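Long-range contacts in Bse634I restriction endonuclease (Geobacillus stearothermophilus, PDB 1KNV), which cleaves double-stranded DNA at a specific recognition sequence, as a type II restriction endonuclease whose catalysis probably depends on a divalent metal ion: residues B[251-256]-B[267-272]; B[199-204]-B[238-243]; B[113-118]-B[184-189]; B[147-152]-B[190-195]. One frame throughout, in Å; residues are numbered along the deposited sequence.

Contact 1: residues B[251-256]-B[267-272]; sequences ALQTAA and PERAVD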
loop_
_atom_site.group_PDB
_atom_site.type_symbol
_atom_site.label_atom_id
_atom_site.label_comp_id
_atom_site.label_asym_id
_atom_site.label_seq_id
_atom_site.Cartn_x
_atom_site.Cartn_y
_atom_site.Cartn_z
ATOM N N ALA B 251 0.539 -12.661 25.087
ATOM C CA ALA B 251 -0.189 -13.122 23.920
ATOM C C ALA B 251 -1.037 -12.032 23.288
ATOM O O ALA B 251 -1.201 -12.016 22.077
ATOM C CB ALA B 251 -1.063 -14.304 24.294
ATOM N N LEU B 252 -1.555 -11.122 24.104
ATOM C CA LEU B 252 -2.402 -10.045 23.606
ATOM C C LEU B 252 -1.554 -8.884 23.064
ATOM O O LEU B 252 -2.017 -7.748 22.956
ATOM C CB LEU B 252 -3.333 -9.554 24.703
ATOM C CG LEU B 252 -4.448 -10.504 25.128
ATOM C CD1 LEU B 252 -5.253 -9.891 26.261
ATOM C CD2 LEU B 252 -5.308 -10.763 23.920
ATOM N N GLN B 253 -0.305 -9.188 22.703
ATOM C CA GLN B 253 0.622 -8.199 22.135
ATOM C C GLN B 253 0.788 -8.486 20.647
ATOM O O GLN B 253 1.460 -7.754 19.931
ATOM C CB GLN B 253 1.990 -8.251 22.814
ATOM C CG GLN B 253 2.054 -7.548 24.148
ATOM C CD GLN B 253 3.436 -7.622 24.763
ATOM O OE1 GLN B 253 4.453 -7.736 24.073
ATOM N NE2 GLN B 253 3.488 -7.544 26.086
ATOM N N THR B 254 0.141 -9.552 20.191
ATOM C CA THR B 254 0.172 -9.974 18.797
ATOM C C THR B 254 -0.164 -8.788 17.872
ATOM O O THR B 254 -1.113 -8.036 18.114
ATOM C CB THR B 254 -0.823 -11.152 18.586
ATOM O OG1 THR B 254 -0.816 -11.564 17.220
ATOM C CG2 THR B 254 -2.222 -10.742 18.962
ATOM N N ALA B 255 0.643 -8.621 16.827
ATOM C CA ALA B 255 0.477 -7.542 15.860
ATOM C C ALA B 255 -0.738 -7.689 14.934
ATOM O O ALA B 255 -1.037 -8.776 14.448
ATOM C CB ALA B 255 1.736 -7.430 15.025
ATOM N N ALA B 256 -1.438 -6.590 14.687
ATOM C CA ALA B 256 -2.577 -6.624 13.783
ATOM C C ALA B 256 -1.974 -7.093 12.458
ATOM O O ALA B 256 -1.066 -6.451 11.940
ATOM C CB ALA B 256 -3.161 -5.223 13.648
ATOM N N PRO B 267 3.371 0.122 13.462
ATOM C CA PRO B 267 3.090 -1.194 14.037
ATOM C C PRO B 267 2.033 -1.082 15.118
ATOM O O PRO B 267 2.062 -0.151 15.917
ATOM C CB PRO B 267 4.443 -1.614 14.605
ATOM C CG PRO B 267 5.021 -0.296 15.067
ATOM C CD PRO B 267 4.683 0.634 13.905
ATOM N N GLU B 268 1.085 -2.011 15.136
ATOM C CA GLU B 268 0.074 -1.980 16.179
ATOM C C GLU B 268 -0.480 -3.353 16.501
ATOM O O GLU B 268 -0.512 -4.258 15.659
ATOM C CB GLU B 268 -1.064 -1.015 15.825
ATOM C CG GLU B 268 -1.925 -1.412 14.667
ATOM C CD GLU B 268 -3.033 -0.403 14.410
ATOM O OE1 GLU B 268 -3.888 -0.206 15.297
ATOM O OE2 GLU B 268 -3.053 0.197 13.321
ATOM N N ARG B 269 -0.888 -3.506 17.749
ATOM C CA ARG B 269 -1.448 -4.752 18.221
ATOM C C ARG B 269 -2.872 -4.860 17.711
ATOM O O ARG B 269 -3.515 -3.859 17.397
ATOM C CB ARG B 269 -1.498 -4.762 19.749
ATOM C CG ARG B 269 -0.214 -4.428 20.441
ATOM C CD ARG B 269 -0.459 -4.385 21.925
ATOM N NE ARG B 269 0.776 -4.221 22.680
ATOM C CZ ARG B 269 0.840 -4.184 24.013
ATOM N NH1 ARG B 269 -0.272 -4.302 24.738
ATOM N NH2 ARG B 269 2.011 -4.015 24.626
ATOM N N ALA B 270 -3.368 -6.085 17.644
ATOM C CA ALA B 270 -4.732 -6.316 17.231
ATOM C C ALA B 270 -5.579 -5.776 18.377
ATOM O O ALA B 270 -6.658 -5.242 18.160
ATOM C CB ALA B 270 -4.976 -7.810 17.050
ATOM N N VAL B 271 -5.076 -5.922 19.602
ATOM C CA VAL B 271 -5.768 -5.468 20.805
ATOM C C VAL B 271 -4.820 -4.506 21.472
ATOM O O VAL B 271 -3.780 -4.909 21.975
ATOM C CB VAL B 271 -6.056 -6.646 21.764
ATOM C CG1 VAL B 271 -6.973 -6.205 22.897
ATOM C CG2 VAL B 271 -6.709 -7.782 21.002
ATOM N N ASP B 272 -5.171 -3.231 21.462
ATOM C CA ASP B 272 -4.324 -2.201 22.040
ATOM C C ASP B 272 -3.988 -2.363 23.521
ATOM O O ASP B 272 -2.905 -1.982 23.963
ATOM C CB ASP B 272 -4.958 -0.852 21.772
ATOM C CG ASP B 272 -4.911 -0.505 20.314
ATOM O OD1 ASP B 272 -3.806 -0.176 19.846
ATOM O OD2 ASP B 272 -5.954 -0.588 19.631
HETATM O O HOH W 1 -2.991 -7.930 20.000
HETATM O O HOH W 2 -2.753 -5.532 24.603
#

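Contact 2: residues B[199-204]-B[238-243]; sequences TSLRPD and GASSEP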
loop_
_atom_site.group_PDB
_atom_site.type_symbol
_atom_site.label_atom_id
_atom_site.label_comp_id
_atom_site.label_asym_id
_atom_site.label_seq_id
_atom_site.Cartn_x
_atom_site.Cartn_y
_atom_site.Cartn_z
ATOM N N THR B 199 -15.506 -12.999 29.945
ATOM C CA THR B 199 -15.623 -13.551 31.288
ATOM C C THR B 199 -14.251 -13.893 31.853
ATOM O O THR B 199 -14.003 -13.759 33.051
ATOM C CB THR B 199 -16.492 -14.811 31.275
ATOM O OG1 THR B 199 -17.815 -14.461 30.855
ATOM C CG2 THR B 199 -16.560 -15.424 32.651
ATOM N N SER B 200 -13.362 -14.335 30.975
ATOM C CA SER B 200 -12.006 -14.686 31.360
ATOM C C SER B 200 -11.195 -14.744 30.085
ATOM O O SER B 200 -11.751 -14.624 28.994
ATOM C CB SER B 200 -11.978 -16.052 32.045
ATOM O OG SER B 200 -12.385 -17.074 31.151
ATOM N N LEU B 201 -9.890 -14.935 30.216
ATOM C CA LEU B 201 -9.035 -15.009 29.044
ATOM C C LEU B 201 -8.715 -16.447 28.655
ATOM O O LEU B 201 -7.630 -16.758 28.151
ATOM C CB LEU B 201 -7.761 -14.190 29.257
ATOM C CG LEU B 201 -8.054 -12.684 29.335
ATOM C CD1 LEU B 201 -6.766 -11.885 29.412
ATOM C CD2 LEU B 201 -8.871 -12.276 28.112
ATOM N N ARG B 202 -9.687 -17.318 28.899
ATOM C CA ARG B 202 -9.590 -18.718 28.531
ATOM C C ARG B 202 -9.246 -18.677 27.033
ATOM O O ARG B 202 -9.774 -17.840 26.304
ATOM C CB ARG B 202 -10.953 -19.365 28.748
ATOM C CG ARG B 202 -10.969 -20.872 28.665
ATOM C CD ARG B 202 -12.347 -21.389 29.008
ATOM N NE ARG B 202 -13.334 -20.983 28.018
ATOM C CZ ARG B 202 -14.623 -21.292 28.087
ATOM N NH1 ARG B 202 -15.074 -22.008 29.108
ATOM N NH2 ARG B 202 -15.456 -20.899 27.130
ATOM N N PRO B 203 -8.371 -19.581 26.553
ATOM C CA PRO B 203 -7.959 -19.627 25.145
ATOM C C PRO B 203 -8.954 -19.138 24.100
ATOM O O PRO B 203 -8.650 -18.215 23.344
ATOM C CB PRO B 203 -7.588 -21.087 24.954
ATOM C CG PRO B 203 -6.945 -21.400 26.261
ATOM C CD PRO B 203 -7.927 -20.804 27.248
ATOM N N ASP B 204 -10.135 -19.744 24.055
ATOM C CA ASP B 204 -11.135 -19.352 23.075
ATOM C C ASP B 204 -11.559 -17.894 23.209
ATOM O O ASP B 204 -11.773 -17.213 22.212
ATOM C CB ASP B 204 -12.363 -20.282 23.150
ATOM C CG ASP B 204 -13.156 -20.133 24.444
ATOM O OD1 ASP B 204 -12.536 -20.005 25.525
ATOM O OD2 ASP B 204 -14.410 -20.165 24.375
ATOM N N GLY B 238 -9.584 -5.057 25.200
ATOM C CA GLY B 238 -10.189 -6.224 25.798
ATOM C C GLY B 238 -10.302 -5.947 27.286
ATOM O O GLY B 238 -9.483 -5.225 27.852
ATOM N N ALA B 239 -11.338 -6.490 27.916
ATOM C CA ALA B 239 -11.552 -6.341 29.355
ATOM C C ALA B 239 -11.986 -7.710 29.878
ATOM O O ALA B 239 -13.006 -8.250 29.442
ATOM C CB ALA B 239 -12.630 -5.310 29.636
ATOM N N SER B 240 -11.201 -8.274 30.793
ATOM C CA SER B 240 -11.501 -9.579 31.378
ATOM C C SER B 240 -12.122 -9.404 32.754
ATOM O O SER B 240 -11.837 -8.427 33.448
ATOM C CB SER B 240 -10.222 -10.406 31.510
ATOM O OG SER B 240 -10.485 -11.643 32.156
ATOM N N SER B 241 -12.974 -10.343 33.152
ATOM C CA SER B 241 -13.591 -10.267 34.473
ATOM C C SER B 241 -12.700 -10.952 35.517
ATOM O O SER B 241 -13.020 -10.961 36.706
ATOM C CB SER B 241 -14.981 -10.897 34.457
ATOM O OG SER B 241 -15.912 -10.025 33.841
ATOM N N GLU B 242 -11.576 -11.504 35.059
ATOM C CA GLU B 242 -10.603 -12.176 35.920
ATOM C C GLU B 242 -9.280 -11.428 35.816
ATOM O O GLU B 242 -9.047 -10.716 34.847
ATOM C CB GLU B 242 -10.371 -13.619 35.458
ATOM C CG GLU B 242 -11.580 -14.532 35.554
ATOM C CD GLU B 242 -12.068 -14.703 36.981
ATOM O OE1 GLU B 242 -11.231 -14.964 37.873
ATOM O OE2 GLU B 242 -13.289 -14.585 37.213
ATOM N N PRO B 243 -8.397 -11.573 36.815
ATOM C CA PRO B 243 -7.106 -10.883 36.757
ATOM C C PRO B 243 -6.401 -11.316 35.476
ATOM O O PRO B 243 -6.662 -12.407 34.970
ATOM C CB PRO B 243 -6.394 -11.388 38.006
ATOM C CG PRO B 243 -7.525 -11.584 38.976
ATOM C CD PRO B 243 -8.569 -12.261 38.109
HETATM O O HOH W 3 -15.365 -14.822 35.641
#

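Contact 3: residues B[113-118]-B[184-189]; sequences RKIFDN and GKCKWD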
loop_
_atom_site.group_PDB
_atom_site.type_symbol
_atom_site.label_atom_id
_atom_site.label_comp_id
_atom_site.label_asym_id
_atom_site.label_seq_id
_atom_site.Cartn_x
_atom_site.Cartn_y
_atom_site.Cartn_z
ATOM N N ARG B 113 -22.352 -1.386 12.679
ATOM C CA ARG B 113 -22.070 -0.651 11.450
ATOM C C ARG B 113 -23.230 0.247 11.031
ATOM O O ARG B 113 -23.046 1.212 10.299
ATOM C CB ARG B 113 -21.721 -1.633 10.332
ATOM C CG ARG B 113 -20.353 -2.259 10.543
ATOM C CD ARG B 113 -20.141 -3.472 9.683
ATOM N NE ARG B 113 -20.325 -3.189 8.266
ATOM C CZ ARG B 113 -20.091 -4.077 7.308
ATOM N NH1 ARG B 113 -19.667 -5.294 7.632
ATOM N NH2 ARG B 113 -20.284 -3.760 6.037
ATOM N N LYS B 114 -24.425 -0.065 11.523
ATOM C CA LYS B 114 -25.603 0.721 11.207
ATOM C C LYS B 114 -25.584 2.089 11.877
ATOM O O LYS B 114 -26.454 2.914 11.614
ATOM C CB LYS B 114 -26.857 -0.061 11.599
ATOM C CG LYS B 114 -27.074 -1.288 10.723
ATOM C CD LYS B 114 -27.978 -2.316 11.367
ATOM C CE LYS B 114 -29.381 -1.801 11.511
ATOM N NZ LYS B 114 -30.250 -2.804 12.191
ATOM N N ILE B 115 -24.603 2.344 12.742
ATOM C CA ILE B 115 -24.528 3.657 13.382
ATOM C C ILE B 115 -23.839 4.637 12.438
ATOM O O ILE B 115 -23.932 5.851 12.600
ATOM C CB ILE B 115 -23.757 3.635 14.737
ATOM C CG1 ILE B 115 -22.269 3.355 14.517
ATOM C CG2 ILE B 115 -24.370 2.586 15.664
ATOM C CD1 ILE B 115 -21.432 3.608 15.767
ATOM N N PHE B 116 -23.154 4.094 11.441
ATOM C CA PHE B 116 -22.453 4.906 10.461
ATOM C C PHE B 116 -23.403 5.658 9.543
ATOM O O PHE B 116 -24.508 5.189 9.265
ATOM C CB PHE B 116 -21.554 4.014 9.613
ATOM C CG PHE B 116 -20.307 3.573 10.313
ATOM C CD1 PHE B 116 -19.687 2.375 9.957
ATOM C CD2 PHE B 116 -19.724 4.376 11.290
ATOM C CE1 PHE B 116 -18.493 1.978 10.561
ATOM C CE2 PHE B 116 -18.542 4.001 11.902
ATOM C CZ PHE B 116 -17.919 2.793 11.536
ATOM N N ASP B 117 -22.969 6.826 9.070
ATOM C CA ASP B 117 -23.787 7.602 8.155
ATOM C C ASP B 117 -23.858 6.886 6.810
ATOM O O ASP B 117 -23.131 5.918 6.547
ATOM C CB ASP B 117 -23.242 9.037 8.000
ATOM C CG ASP B 117 -21.768 9.097 7.601
ATOM O OD1 ASP B 117 -21.149 10.158 7.825
ATOM O OD2 ASP B 117 -21.214 8.125 7.054
ATOM N N ASN B 118 -24.745 7.353 5.954
ATOM C CA ASN B 118 -24.922 6.743 4.650
ATOM C C ASN B 118 -23.652 6.675 3.788
ATOM O O ASN B 118 -23.365 5.648 3.173
ATOM C CB ASN B 118 -26.024 7.492 3.902
ATOM C CG ASN B 118 -26.247 6.949 2.522
ATOM O OD1 ASN B 118 -26.620 5.781 2.347
ATOM N ND2 ASN B 118 -26.011 7.791 1.520
ATOM N N GLY B 184 -27.214 5.589 11.977
ATOM C CA GLY B 184 -27.047 6.336 10.742
ATOM C C GLY B 184 -26.539 7.745 10.908
ATOM O O GLY B 184 -26.474 8.492 9.944
ATOM N N LYS B 185 -26.143 8.106 12.118
ATOM C CA LYS B 185 -25.672 9.460 12.400
ATOM C C LYS B 185 -24.180 9.640 12.661
ATOM O O LYS B 185 -23.696 10.767 12.713
ATOM C CB LYS B 185 -26.387 10.001 13.642
ATOM C CG LYS B 185 -27.903 10.131 13.576
ATOM C CD LYS B 185 -28.429 10.455 14.977
ATOM C CE LYS B 185 -29.842 11.006 14.951
ATOM N NZ LYS B 185 -30.774 10.107 14.221
ATOM N N CYS B 186 -23.454 8.541 12.816
ATOM C CA CYS B 186 -22.034 8.625 13.115
ATOM C C CYS B 186 -21.081 8.740 11.945
ATOM O O CYS B 186 -21.123 7.940 11.019
ATOM C CB CYS B 186 -21.620 7.430 13.959
ATOM S SG CYS B 186 -22.490 7.365 15.498
ATOM N N LYS B 187 -20.211 9.742 12.010
ATOM C CA LYS B 187 -19.205 9.942 10.983
ATOM C C LYS B 187 -18.240 8.805 11.287
ATOM O O LYS B 187 -17.985 8.497 12.452
ATOM C CB LYS B 187 -18.503 11.291 11.166
ATOM C CG LYS B 187 -19.339 12.508 10.778
ATOM C CD LYS B 187 -18.627 13.806 11.151
ATOM C CE LYS B 187 -17.177 13.819 10.643
ATOM N NZ LYS B 187 -16.489 15.141 10.839
ATOM N N TRP B 188 -17.716 8.175 10.248
ATOM C CA TRP B 188 -16.816 7.048 10.427
ATOM C C TRP B 188 -15.665 7.300 11.394
ATOM O O TRP B 188 -15.320 6.416 12.175
ATOM C CB TRP B 188 -16.254 6.606 9.077
ATOM C CG TRP B 188 -15.177 7.483 8.576
ATOM C CD1 TRP B 188 -15.318 8.686 7.952
ATOM C CD2 TRP B 188 -13.768 7.243 8.678
ATOM N NE1 TRP B 188 -14.075 9.213 7.657
ATOM C CE2 TRP B 188 -13.110 8.343 8.098
ATOM C CE3 TRP B 188 -12.998 6.202 9.215
ATOM C CZ2 TRP B 188 -11.723 8.428 8.029
ATOM C CZ3 TRP B 188 -11.624 6.289 9.145
ATOM C CH2 TRP B 188 -11.002 7.390 8.560
ATOM N N ASP B 189 -15.067 8.492 11.343
ATOM C CA ASP B 189 -13.942 8.784 12.229
ATOM C C ASP B 189 -14.370 9.282 13.607
ATOM O O ASP B 189 -13.560 9.811 14.370
ATOM C CB ASP B 189 -12.988 9.783 11.579
ATOM C CG ASP B 189 -13.653 11.095 11.236
ATOM O OD1 ASP B 189 -12.904 12.067 11.031
ATOM O OD2 ASP B 189 -14.900 11.162 11.162
HETATM O O HOH W 4 -18.461 9.819 7.456
HETATM O O HOH W 5 -26.604 9.553 6.744
#

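Contact 4: residues B[147-152]-B[190-195]; sequences LLIIRQ and SLVAGV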
loop_
_atom_site.group_PDB
_atom_site.type_symbol
_atom_site.label_atom_id
_atom_site.label_comp_id
_atom_site.label_asym_id
_atom_site.label_seq_id
_atom_site.Cartn_x
_atom_site.Cartn_y
_atom_site.Cartn_z
ATOM N N LEU B 147 -18.576 -2.827 23.676
ATOM C CA LEU B 147 -18.637 -1.446 24.111
ATOM C C LEU B 147 -18.001 -0.531 23.066
ATOM O O LEU B 147 -16.921 -0.819 22.538
ATOM C CB LEU B 147 -17.873 -1.337 25.423
ATOM C CG LEU B 147 -17.833 -0.095 26.282
ATOM C CD1 LEU B 147 -19.258 0.187 26.649
ATOM C CD2 LEU B 147 -16.950 -0.313 27.513
ATOM N N LEU B 148 -18.693 0.555 22.739
ATOM C CA LEU B 148 -18.204 1.541 21.776
ATOM C C LEU B 148 -17.997 2.929 22.399
ATOM O O LEU B 148 -18.867 3.423 23.125
ATOM C CB LEU B 148 -19.198 1.749 20.643
ATOM C CG LEU B 148 -19.421 0.737 19.557
ATOM C CD1 LEU B 148 -20.326 1.365 18.496
ATOM C CD2 LEU B 148 -18.073 0.369 19.011
ATOM N N ILE B 149 -16.855 3.542 22.133
ATOM C CA ILE B 149 -16.590 4.885 22.619
ATOM C C ILE B 149 -16.638 5.754 21.374
ATOM O O ILE B 149 -15.866 5.552 20.436
ATOM C CB ILE B 149 -15.223 4.978 23.322
ATOM C CG1 ILE B 149 -15.241 4.192 24.658
ATOM C CG2 ILE B 149 -14.915 6.444 23.626
ATOM C CD1 ILE B 149 -15.488 2.710 24.519
ATOM N N ILE B 150 -17.628 6.627 21.342
ATOM C CA ILE B 150 -17.869 7.511 20.210
ATOM C C ILE B 150 -17.670 8.966 20.606
ATOM O O ILE B 150 -17.961 9.349 21.735
ATOM C CB ILE B 150 -19.324 7.349 19.707
ATOM C CG1 ILE B 150 -19.525 5.942 19.149
ATOM C CG2 ILE B 150 -19.660 8.397 18.676
ATOM C CD1 ILE B 150 -20.949 5.575 18.972
ATOM N N ARG B 151 -17.127 9.763 19.705
ATOM C CA ARG B 151 -16.921 11.167 19.997
ATOM C C ARG B 151 -17.486 12.016 18.861
ATOM O O ARG B 151 -16.907 12.097 17.777
ATOM C CB ARG B 151 -15.434 11.484 20.180
ATOM C CG ARG B 151 -15.201 12.905 20.666
ATOM C CD ARG B 151 -13.747 13.270 20.622
ATOM N NE ARG B 151 -13.556 14.613 21.149
ATOM C CZ ARG B 151 -12.366 15.137 21.380
ATOM N NH1 ARG B 151 -11.258 14.428 21.125
ATOM N NH2 ARG B 151 -12.275 16.360 21.886
ATOM N N GLN B 152 -18.639 12.627 19.107
ATOM C CA GLN B 152 -19.305 13.469 18.120
ATOM C C GLN B 152 -20.308 14.326 18.891
ATOM O O GLN B 152 -21.405 13.881 19.218
ATOM C CB GLN B 152 -20.015 12.595 17.072
ATOM C CG GLN B 152 -20.496 13.361 15.840
ATOM C CD GLN B 152 -21.025 12.445 14.754
ATOM O OE1 GLN B 152 -22.161 12.580 14.304
ATOM N NE2 GLN B 152 -20.200 11.505 14.329
ATOM N N SER B 190 -15.641 9.078 13.934
ATOM C CA SER B 190 -16.153 9.508 15.227
ATOM C C SER B 190 -15.998 8.419 16.296
ATOM O O SER B 190 -16.122 8.693 17.468
ATOM C CB SER B 190 -17.627 9.924 15.124
ATOM O OG SER B 190 -17.742 11.202 14.514
ATOM N N LEU B 191 -15.720 7.185 15.885
ATOM C CA LEU B 191 -15.523 6.082 16.835
ATOM C C LEU B 191 -14.102 6.238 17.308
ATOM O O LEU B 191 -13.237 6.488 16.527
ATOM C CB LEU B 191 -15.493 4.765 16.184
ATOM C CG LEU B 191 -16.570 4.702 15.177
ATOM C CD1 LEU B 191 -16.304 3.521 14.485
ATOM C CD2 LEU B 191 -17.873 4.598 15.791
ATOM N N VAL B 192 -13.868 6.071 18.572
ATOM C CA VAL B 192 -12.522 6.189 18.995
ATOM C C VAL B 192 -12.057 4.855 19.436
ATOM O O VAL B 192 -10.924 4.515 19.167
ATOM C CB VAL B 192 -12.363 7.336 19.999
ATOM C CG1 VAL B 192 -12.517 8.644 19.180
ATOM C CG2 VAL B 192 -13.373 7.299 21.071
ATOM N N ALA B 193 -12.995 4.033 19.896
ATOM C CA ALA B 193 -12.607 2.717 20.332
ATOM C C ALA B 193 -13.759 1.739 20.524
ATOM O O ALA B 193 -14.930 2.119 20.638
ATOM C CB ALA B 193 -11.806 2.838 21.608
ATOM N N GLY B 194 -13.385 0.465 20.578
ATOM C CA GLY B 194 -14.323 -0.615 20.809
ATOM C C GLY B 194 -13.708 -1.491 21.887
ATOM O O GLY B 194 -12.487 -1.592 21.974
ATOM N N VAL B 195 -14.539 -2.101 22.729
ATOM C CA VAL B 195 -14.029 -2.973 23.785
ATOM C C VAL B 195 -14.719 -4.332 23.731
ATOM O O VAL B 195 -15.940 -4.413 23.595
ATOM C CB VAL B 195 -14.255 -2.373 25.208
ATOM C CG1 VAL B 195 -13.526 -3.229 26.259
ATOM C CG2 VAL B 195 -13.758 -0.939 25.263
#

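Contact 1: residues B[251-256]-B[267-272]
Thr254 O accepts the N-H of Ala270 (N to O 3.0 Å), and Ala256 N in turn gives its hydrogen to Glu268 O at 2.7 Å. Both bonds are nearly straight, and each donor lies in the plane of the carbonyl it meets. Between them Ala255 and Arg269 face each other as a single backbone bridge. A water carries the pairing one step further: it donates to Thr254 O and, weakly, to Leu252 O, and accepts the N-H of Val271 at 2.9 Å from Val271 N, so Thr254 O serves two donors. A second water gives its hydrogen to Leu252 O and sits 2.8 Å from Arg269 NH1, whose hydrogen it takes. The Arg269 chain, extended from CG to NE, runs beside Gln253; Gln253 CG lies over the centre of the guanidinium face, and the amide and guanidinium planes are only 12° apart. Arg269 NE is bonded to Gln137 O of the second subunit, while Lys217 of the same chain pairs with Glu268. Cutting Arg269 back to an alanine is likely to leave that Gln137 carbonyl without its donor, strip the second water of its NH1 partner and uncover Gln253 CG. The whole is an isolated beta bridge within the loop between helix 246-251 and strand 273-276, completed by water at a subunit interface.

Contact 2: residues B[199-204]-B[238-243]
Leu201 lays CG against Ser240 CB at 3.8 Å, with its CD2 branch also near, and Ser200 CB meets Glu242 CG at 3.8 Å, both van der Waals contacts. The Thr199 carbonyl joins in, its O 3.3 Å from Ser241 CB. With CG beside its backbone N (chi1 -64°), Glu242 lays CG by Thr199 O and Ser200 CB, and the bend at chi2 (-62°) turns the carboxylate to a water. No direct hydrogen bond links the two segments; that water, donating to Thr199 O and to Glu242 OE2 (2.6 Å from the water oxygen), makes the polar crossing. The other polar bonds do not cross the contact. Ser240 OG stands opposite its backbone N (chi1 176°) and accepts the N-H of Glu242 at 3.1 Å from Glu242 N, an ST turn that ends the strand. Arg202 grips Asp204 side-on, NE to OD1 and NH2 to OD2, and Ser200 OG is hydrogen-bonded to Arg205, just beyond the segment. Replacing Ser240 by a glycine would probably deprive the Glu242 N-H of its acceptor, free the turn to shift and bare one flank of Leu201. The segments belong to a beta-alpha-beta crossover: the link from strand 191-198 into helix 203-227 packs against the end of the parallel strand 235-240, with the Ser241 side chain about 7 Å from that of Leu197, a calcium-binding residue, though no calcium is bound to this chain.

Contact 3: residues B[113-118]-B[184-189]
Phe116 turns its ring toward Trp188 because CG stands anti to the carbonyl carbon (chi1 -76°), which brings CE2 to 3.8 Å from Trp188 CA, while Cys186 O lies at the ring edge. In Asp117, CG is tucked between its backbone N and carbonyl carbon (chi1 54°), setting OD1 3.7 Å from Lys187 CA and within reach of a water that donates to it and weakly accepts from the backbone N of Trp188. From this N-cap position the same carboxylate caps a backbone N-H at the start of helix 118-131, and OD2 is also bonded to Thr120. Cys186 N gives to Ile115 O at 2.7 Å, nearly along the C=O axis, and Asp117 N gives to Cys186 O at 2.9 Å; these two flank a single bridge between Phe116 and Cys186. Gly184 N meets Lys114 O at 2.8 Å in a more bent bond (131° at the hydrogen), on a carbonyl lone pair. Gly184, at positive phi, also brings its CA to 3.2 Å from Phe116 O in a CA-H...O contact. Trp188 stacks beyond, on Tyr227 of helix 203-227. The chemistry is thus chiefly that of the peptide backbone: carbonyls and N-H groups hold the two loops, with apolar cover from Phe116 and, in the conformer described, from Ile115 CD1 against Cys186 SG (3.9 Å), and a carboxylate that serves both the helix start and the loop.

Contact 4: residues B[147-152]-B[190-195]
Leu147 and Val195 open an antiparallel pairing as a hydrogen-bonded pair: Leu147 N gives to Val195 O at 3.1 Å, and Val195 N to Leu147 O at 2.7 Å. Ile149 N reaches Ala193 O almost straight, yet Ile149 O takes two donors, Val192 N at 2.8 Å and Ala193 N at 3.3 Å. This is a classic beta bulge, after which the register is shifted by one and Arg151 N bonds to Ser190 O at 2.7 Å. The apolar contacts follow the two faces. On one, Leu147 and Val195 lie side by side, CB to CB 3.8 Å, and Ile149, with CG1 beside its backbone N (chi1 -69°), sends CD1 to Val195 CG2 at 4.1 Å. On the other, Ile150 CG1 rests by Leu191 CD2, the two chains pointing the same way, and Leu148 lies opposite Gly194. Strand 147-151 is flanked beyond by strand 99-103, and strand 191-198 by 235-240, which makes this pair the inner part of the mixed sheet. Helix 281-291 covers the face of Leu147, Ile149, Ala193 and Val195, while Ile115, Phe116 and Ile182 pack on that of Leu148, Ile150 and Leu191.

From the N terminus, segment 113-118 comes first and waits for 184-189 to close contact 3; before that, 147-152 has passed, and it pairs with 190-195 just after. Contacts 3 and 4 therefore cross, and they touch in space, where the Phe116 ring meets Leu191. Contact 3 ties the loop ahead of helix 118-131 to the loop leading into strand 191-198, and contact 4 pairs that strand with 147-151. Contact 2 then closes the crossover through helix 203-227, with Ala239 against Val195 of the neighbouring strand. Contact 1 follows in series, closing a short loop before strand 273-276, and meets contact 2 through Leu252 on Leu201 and Val271 beside Gly238.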